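Local coordinates for dual function macrocyclase-peptidase POPB (Galerina marginata, PDB 5N4B), which cleaves peptide bonds on the C-terminal side of proline and macrocyclises peptide precursors in the biosynthesis of the toxic amanitins, at residues E537-N549 against I621-Y635. The protein carries 1 engineered substitution. Numbering follows the deposited sequence. Where two conformers were deposited one is given.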
loop_
_atom_site.group_PDB
_atom_site.type_symbol
_atom_site.label_atom_id
_atom_site.label_comp_id
_atom_site.label_asym_id
_atom_site.label_seq_id
_atom_site.Cartn_x
_atom_site.Cartn_y
_atom_site.Cartn_z
ATOM N N GLU A 537 7.258 -7.454 -17.243
ATOM C CA GLU A 537 7.692 -6.643 -18.359
ATOM C C GLU A 537 7.121 -5.220 -18.284
ATOM O O GLU A 537 7.733 -4.287 -18.820
ATOM C CB GLU A 537 7.384 -7.286 -19.714
ATOM C CG GLU A 537 8.157 -8.574 -19.968
ATOM C CD GLU A 537 9.648 -8.345 -20.197
ATOM O OE1 GLU A 537 10.021 -7.447 -20.992
ATOM O OE2 GLU A 537 10.451 -9.075 -19.575
ATOM N N TRP A 538 5.943 -5.056 -17.676
ATOM C CA TRP A 538 5.377 -3.722 -17.512
ATOM C C TRP A 538 6.185 -2.932 -16.495
ATOM O O TRP A 538 6.455 -1.731 -16.692
ATOM C CB TRP A 538 3.918 -3.849 -17.085
ATOM C CG TRP A 538 3.086 -2.655 -17.466
ATOM C CD1 TRP A 538 2.463 -1.792 -16.608
ATOM C CD2 TRP A 538 2.738 -2.241 -18.770
ATOM N NE1 TRP A 538 1.757 -0.888 -17.311
ATOM C CE2 TRP A 538 1.904 -1.121 -18.648
ATOM C CE3 TRP A 538 3.034 -2.721 -20.042
ATOM C CZ2 TRP A 538 1.394 -0.441 -19.749
ATOM C CZ3 TRP A 538 2.517 -2.067 -21.147
ATOM C CH2 TRP A 538 1.683 -0.935 -20.998
ATOM N N HIS A 539 6.597 -3.599 -15.434
ATOM C CA HIS A 539 7.469 -2.970 -14.435
ATOM C C HIS A 539 8.800 -2.592 -15.051
ATOM O O HIS A 539 9.286 -1.449 -14.903
ATOM C CB HIS A 539 7.679 -3.932 -13.293
ATOM C CG HIS A 539 8.500 -3.398 -12.167
ATOM N ND1 HIS A 539 9.019 -4.245 -11.211
ATOM C CD2 HIS A 539 8.807 -2.138 -11.765
ATOM C CE1 HIS A 539 9.668 -3.535 -10.301
ATOM N NE2 HIS A 539 9.532 -2.251 -10.602
ATOM N N LYS A 540 9.398 -3.537 -15.785
ATOM C CA LYS A 540 10.714 -3.308 -16.395
ATOM C C LYS A 540 10.682 -2.165 -17.392
ATOM O O LYS A 540 11.693 -1.482 -17.609
ATOM C CB LYS A 540 11.193 -4.630 -17.004
ATOM C CG LYS A 540 12.482 -4.534 -17.802
ATOM C CD LYS A 540 13.144 -5.908 -18.003
ATOM C CE LYS A 540 12.527 -6.732 -19.110
ATOM N NZ LYS A 540 13.125 -8.133 -19.120
ATOM N N GLY A 541 9.521 -1.907 -17.984
ATOM C CA GLY A 541 9.305 -0.823 -18.905
ATOM C C GLY A 541 9.329 0.559 -18.288
ATOM O O GLY A 541 9.312 1.531 -19.041
ATOM N N GLY A 542 9.337 0.625 -16.974
ATOM C CA GLY A 542 9.456 1.891 -16.285
ATOM C C GLY A 542 10.257 1.757 -15.020
ATOM O O GLY A 542 9.735 1.935 -13.933
ATOM N N ARG A 543 11.541 1.429 -15.154
ATOM C CA ARG A 543 12.383 1.081 -14.027
ATOM C C ARG A 543 13.841 1.365 -14.383
ATOM O O ARG A 543 14.266 1.067 -15.491
ATOM C CB ARG A 543 12.216 -0.444 -13.799
ATOM C CG ARG A 543 12.888 -1.024 -12.609
ATOM C CD ARG A 543 12.496 -2.502 -12.363
ATOM N NE ARG A 543 13.068 -3.412 -13.360
ATOM C CZ ARG A 543 12.568 -4.601 -13.719
ATOM N NH1 ARG A 543 11.422 -5.096 -13.199
ATOM N NH2 ARG A 543 13.241 -5.300 -14.630
ATOM N N ARG A 544 14.602 1.921 -13.445
ATOM C CA ARG A 544 16.027 2.141 -13.668
ATOM C C ARG A 544 16.228 2.933 -14.956
ATOM O O ARG A 544 15.721 4.047 -15.077
ATOM C CB ARG A 544 16.828 0.818 -13.574
ATOM C CG ARG A 544 16.837 0.274 -12.123
ATOM C CD ARG A 544 17.431 -1.127 -11.973
ATOM N NE ARG A 544 18.777 -1.185 -12.493
ATOM C CZ ARG A 544 19.859 -0.897 -11.773
ATOM N NH1 ARG A 544 19.766 -0.517 -10.502
ATOM N NH2 ARG A 544 21.049 -0.991 -12.343
ATOM N N GLU A 545 16.951 2.406 -15.942
ATOM C CA GLU A 545 17.210 3.228 -17.118
ATOM C C GLU A 545 15.968 3.568 -17.943
ATOM O O GLU A 545 16.054 4.483 -18.774
ATOM C CB GLU A 545 18.287 2.599 -18.004
ATOM C CG GLU A 545 17.850 1.385 -18.770
ATOM C CD GLU A 545 18.028 0.073 -18.023
ATOM O OE1 GLU A 545 18.202 0.053 -16.776
ATOM O OE2 GLU A 545 18.008 -0.975 -18.725
ATOM N N THR A 546 14.854 2.860 -17.769
ATOM C CA THR A 546 13.622 3.183 -18.477
ATOM C C THR A 546 12.612 3.946 -17.620
ATOM O O THR A 546 11.453 4.082 -18.023
ATOM C CB THR A 546 12.932 1.909 -18.983
ATOM O OG1 THR A 546 12.551 1.109 -17.881
ATOM C CG2 THR A 546 13.818 1.070 -19.933
ATOM N N LYS A 547 13.017 4.435 -16.445
ATOM C CA LYS A 547 12.073 5.119 -15.556
ATOM C C LYS A 547 11.440 6.326 -16.227
ATOM O O LYS A 547 10.301 6.684 -15.903
ATOM C CB LYS A 547 12.790 5.551 -14.261
ATOM C CG LYS A 547 11.831 5.994 -13.157
ATOM C CD LYS A 547 11.127 4.767 -12.540
ATOM C CE LYS A 547 9.699 4.992 -12.218
ATOM N NZ LYS A 547 9.058 3.664 -11.872
ATOM N N VAL A 548 12.142 6.973 -17.156
ATOM C CA VAL A 548 11.560 8.100 -17.885
ATOM C C VAL A 548 10.243 7.703 -18.551
ATOM O O VAL A 548 9.357 8.545 -18.708
ATOM C CB VAL A 548 12.560 8.697 -18.893
ATOM C CG1 VAL A 548 12.873 7.704 -19.976
ATOM C CG2 VAL A 548 11.978 9.961 -19.543
ATOM N N ASN A 549 10.064 6.417 -18.904
ATOM C CA ASN A 549 8.840 6.022 -19.585
ATOM C C ASN A 549 7.615 6.190 -18.700
ATOM O O ASN A 549 6.533 6.488 -19.208
ATOM C CB ASN A 549 8.909 4.574 -20.022
ATOM C CG ASN A 549 9.897 4.324 -21.106
ATOM O OD1 ASN A 549 10.336 5.210 -21.831
ATOM N ND2 ASN A 549 10.251 3.065 -21.231
ATOM N N ILE A 621 17.190 1.296 -5.027
ATOM C CA ILE A 621 18.143 1.239 -6.125
ATOM C C ILE A 621 17.657 0.303 -7.226
ATOM O O ILE A 621 17.910 0.558 -8.409
ATOM C CB ILE A 621 19.525 0.867 -5.581
ATOM C CG1 ILE A 621 20.091 2.072 -4.821
ATOM C CG2 ILE A 621 20.441 0.465 -6.703
ATOM C CD1 ILE A 621 21.357 1.722 -4.010
ATOM N N SER A 622 16.932 -0.765 -6.880
ATOM C CA SER A 622 16.395 -1.641 -7.918
ATOM C C SER A 622 15.327 -0.950 -8.754
ATOM O O SER A 622 15.015 -1.427 -9.851
ATOM C CB SER A 622 15.834 -2.905 -7.288
ATOM O OG SER A 622 14.864 -2.602 -6.341
ATOM N N GLU A 623 14.751 0.146 -8.266
ATOM C CA GLU A 623 13.745 0.923 -8.961
ATOM C C GLU A 623 14.283 2.122 -9.719
ATOM O O GLU A 623 13.819 2.406 -10.823
ATOM C CB GLU A 623 12.678 1.431 -7.992
ATOM C CG GLU A 623 11.436 1.982 -8.670
ATOM C CD GLU A 623 10.547 0.919 -9.368
ATOM O OE1 GLU A 623 10.787 -0.279 -9.149
ATOM O OE2 GLU A 623 9.637 1.320 -10.149
ATOM N N TYR A 624 15.243 2.839 -9.151
ATOM C CA TYR A 624 15.720 4.113 -9.690
ATOM C C TYR A 624 17.136 4.058 -10.254
ATOM O O TYR A 624 17.510 4.979 -10.995
ATOM C CB TYR A 624 15.675 5.178 -8.590
ATOM C CG TYR A 624 14.335 5.395 -7.929
ATOM C CD1 TYR A 624 13.205 5.476 -8.681
ATOM C CD2 TYR A 624 14.229 5.539 -6.561
ATOM C CE1 TYR A 624 11.964 5.665 -8.097
ATOM C CE2 TYR A 624 13.008 5.732 -5.958
ATOM C CZ TYR A 624 11.875 5.794 -6.744
ATOM O OH TYR A 624 10.715 5.977 -6.052
ATOM N N GLY A 625 17.931 3.051 -9.904
ATOM C CA GLY A 625 19.357 3.094 -10.156
ATOM C C GLY A 625 20.130 3.606 -8.947
ATOM O O GLY A 625 19.577 4.080 -7.951
ATOM N N ASN A 626 21.455 3.543 -9.067
ATOM C CA ASN A 626 22.357 3.921 -7.993
ATOM C C ASN A 626 23.085 5.209 -8.383
ATOM O O ASN A 626 23.916 5.190 -9.306
ATOM C CB ASN A 626 23.361 2.803 -7.733
ATOM C CG ASN A 626 24.196 3.049 -6.504
ATOM O OD1 ASN A 626 24.383 4.201 -6.057
ATOM N ND2 ASN A 626 24.731 1.964 -5.949
ATOM N N PRO A 627 22.802 6.335 -7.733
ATOM C CA PRO A 627 23.475 7.598 -8.083
ATOM C C PRO A 627 24.974 7.555 -7.974
ATOM O O PRO A 627 25.613 8.402 -8.602
ATOM C CB PRO A 627 22.907 8.605 -7.074
ATOM C CG PRO A 627 21.567 8.024 -6.609
ATOM C CD PRO A 627 21.811 6.511 -6.645
ATOM N N SER A 628 25.543 6.615 -7.216
ATOM C CA SER A 628 27.001 6.532 -7.090
ATOM C C SER A 628 27.661 5.730 -8.206
ATOM O O SER A 628 28.899 5.628 -8.240
ATOM C CB SER A 628 27.390 5.910 -5.751
ATOM O OG SER A 628 27.130 4.523 -5.759
ATOM N N ILE A 629 26.897 5.150 -9.117
ATOM C CA ILE A 629 27.449 4.423 -10.257
ATOM C C ILE A 629 27.414 5.365 -11.456
ATOM O O ILE A 629 26.322 5.805 -11.848
ATOM C CB ILE A 629 26.665 3.137 -10.533
ATOM C CG1 ILE A 629 26.784 2.229 -9.306
ATOM C CG2 ILE A 629 27.159 2.446 -11.784
ATOM C CD1 ILE A 629 26.087 0.907 -9.391
ATOM N N PRO A 630 28.552 5.685 -12.066
ATOM C CA PRO A 630 28.556 6.738 -13.099
ATOM C C PRO A 630 27.587 6.565 -14.245
ATOM O O PRO A 630 27.008 7.562 -14.730
ATOM C CB PRO A 630 30.023 6.737 -13.579
ATOM C CG PRO A 630 30.796 6.301 -12.361
ATOM C CD PRO A 630 29.920 5.285 -11.673
ATOM N N GLU A 631 27.419 5.328 -14.726
ATOM C CA GLU A 631 26.493 5.066 -15.823
ATOM C C GLU A 631 25.037 5.297 -15.396
ATOM O O GLU A 631 24.166 5.588 -16.236
ATOM C CB GLU A 631 26.683 3.618 -16.308
ATOM C CG GLU A 631 28.031 3.326 -16.975
ATOM C CD GLU A 631 29.236 3.285 -16.011
ATOM O OE1 GLU A 631 29.077 2.955 -14.803
ATOM O OE2 GLU A 631 30.365 3.573 -16.488
ATOM N N GLU A 632 24.756 5.114 -14.116
ATOM C CA GLU A 632 23.395 5.208 -13.628
ATOM C C GLU A 632 23.072 6.643 -13.233
ATOM O O GLU A 632 21.982 7.157 -13.555
ATOM C CB GLU A 632 23.207 4.197 -12.505
ATOM C CG GLU A 632 23.467 2.743 -12.993
ATOM C CD GLU A 632 23.265 1.652 -11.988
ATOM O OE1 GLU A 632 22.772 1.902 -10.881
ATOM O OE2 GLU A 632 23.601 0.475 -12.342
ATOM N N PHE A 633 24.045 7.337 -12.608
ATOM C CA PHE A 633 23.956 8.785 -12.441
ATOM C C PHE A 633 23.490 9.450 -13.736
ATOM O O PHE A 633 22.659 10.362 -13.737
ATOM C CB PHE A 633 25.303 9.364 -11.979
ATOM C CG PHE A 633 25.292 10.847 -11.857
ATOM C CD1 PHE A 633 25.614 11.648 -12.949
ATOM C CD2 PHE A 633 24.935 11.479 -10.678
ATOM C CE1 PHE A 633 25.591 13.009 -12.851
ATOM C CE2 PHE A 633 24.911 12.883 -10.602
ATOM C CZ PHE A 633 25.220 13.613 -11.675
ATOM N N ASP A 634 24.005 8.999 -14.871
ATOM C CA ASP A 634 23.713 9.685 -16.123
ATOM C C ASP A 634 22.254 9.618 -16.547
ATOM O O ASP A 634 21.795 10.502 -17.280
ATOM C CB ASP A 634 24.612 9.181 -17.243
ATOM C CG ASP A 634 26.001 9.744 -17.154
ATOM O OD1 ASP A 634 26.321 10.657 -16.353
ATOM O OD2 ASP A 634 26.820 9.232 -17.937
ATOM N N TYR A 635 21.497 8.589 -16.162
ATOM C CA TYR A 635 20.064 8.600 -16.429
ATOM C C TYR A 635 19.232 9.086 -15.248
ATOM O O TYR A 635 18.103 9.536 -15.453
ATOM C CB TYR A 635 19.573 7.245 -16.949
ATOM C CG TYR A 635 19.738 6.035 -16.067
ATOM C CD1 TYR A 635 18.961 5.836 -14.939
ATOM C CD2 TYR A 635 20.607 5.018 -16.417
ATOM C CE1 TYR A 635 19.103 4.687 -14.160
ATOM C CE2 TYR A 635 20.722 3.859 -15.669
ATOM C CZ TYR A 635 19.953 3.685 -14.530
ATOM O OH TYR A 635 20.057 2.529 -13.763
HETATM O O HOH W 1 15.780 6.013 -12.988
HETATM O O HOH W 2 22.465 -0.422 -9.454
HETATM O O HOH W 3 20.828 0.395 -15.182
#
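Arg544 meets the short helix 621-624 at its C-terminal end, where the CA atoms of Arg544 and Tyr624 lie 4.5 Å apart and the backbone N of Arg544 donates to Glu623 O. The arginine side chain then illustrates how one guanidinium can join a helix end to the helix that follows. Arg544 NH1 donates to Ile621 O at 3.0 Å; this oxygen lies almost in the guanidinium plane, and NH1 and Gly625 N approach it from opposite faces of the Ile621 carbonyl plane. A weak hydrogen bond within a salt bridge links NH2 to Glu632 OE2, with carboxylate and guanidinium nearly perpendicular (89°). Glu632 OE1 accepts from Asn626 N, so one carboxylate serves both arginine and turn; water 2 bridges it to NH1. The hydroxyl of Tyr635 lies over one guanidinium face, and the Tyr635 ring receives Glu545 CA almost on the ring normal, a CH-pi contact 3.6 Å from the centroid.

Glu623 also meets His539 and Lys547, on either side of Arg543-Arg544 in sequence. With CG anti to the backbone N (chi1 -167°) and a bend at chi2, its chain folds back from a CB that points away from 537-549. Glu623 OE1 offers its syn lone pair to His539 NE2 at 2.8 Å, nearly straight and in the imidazole plane. Glu623 OE2 is met on its anti side by Lys547 NZ at 3.0 Å and also accepts from Phe500 N. Lys547 NZ donates further to Gly542 O and Gly498 O. The Lys547 ammonium and the N-H groups of His539 and Phe500 would probably stabilise the carboxylate's negative charge. The side chain of Tyr624, hydrogen-bonded to Asn579, lies about 7 Å from that of Ala578, the engineered residue at the nucleophile position. The contact thus joins the loop between helices 536-540 and 548-563 to the helix, turn and helix of 621-635, within the alpha/beta-hydrolase domain of an S9A prolyl oligopeptidase, beside its charge-relay site.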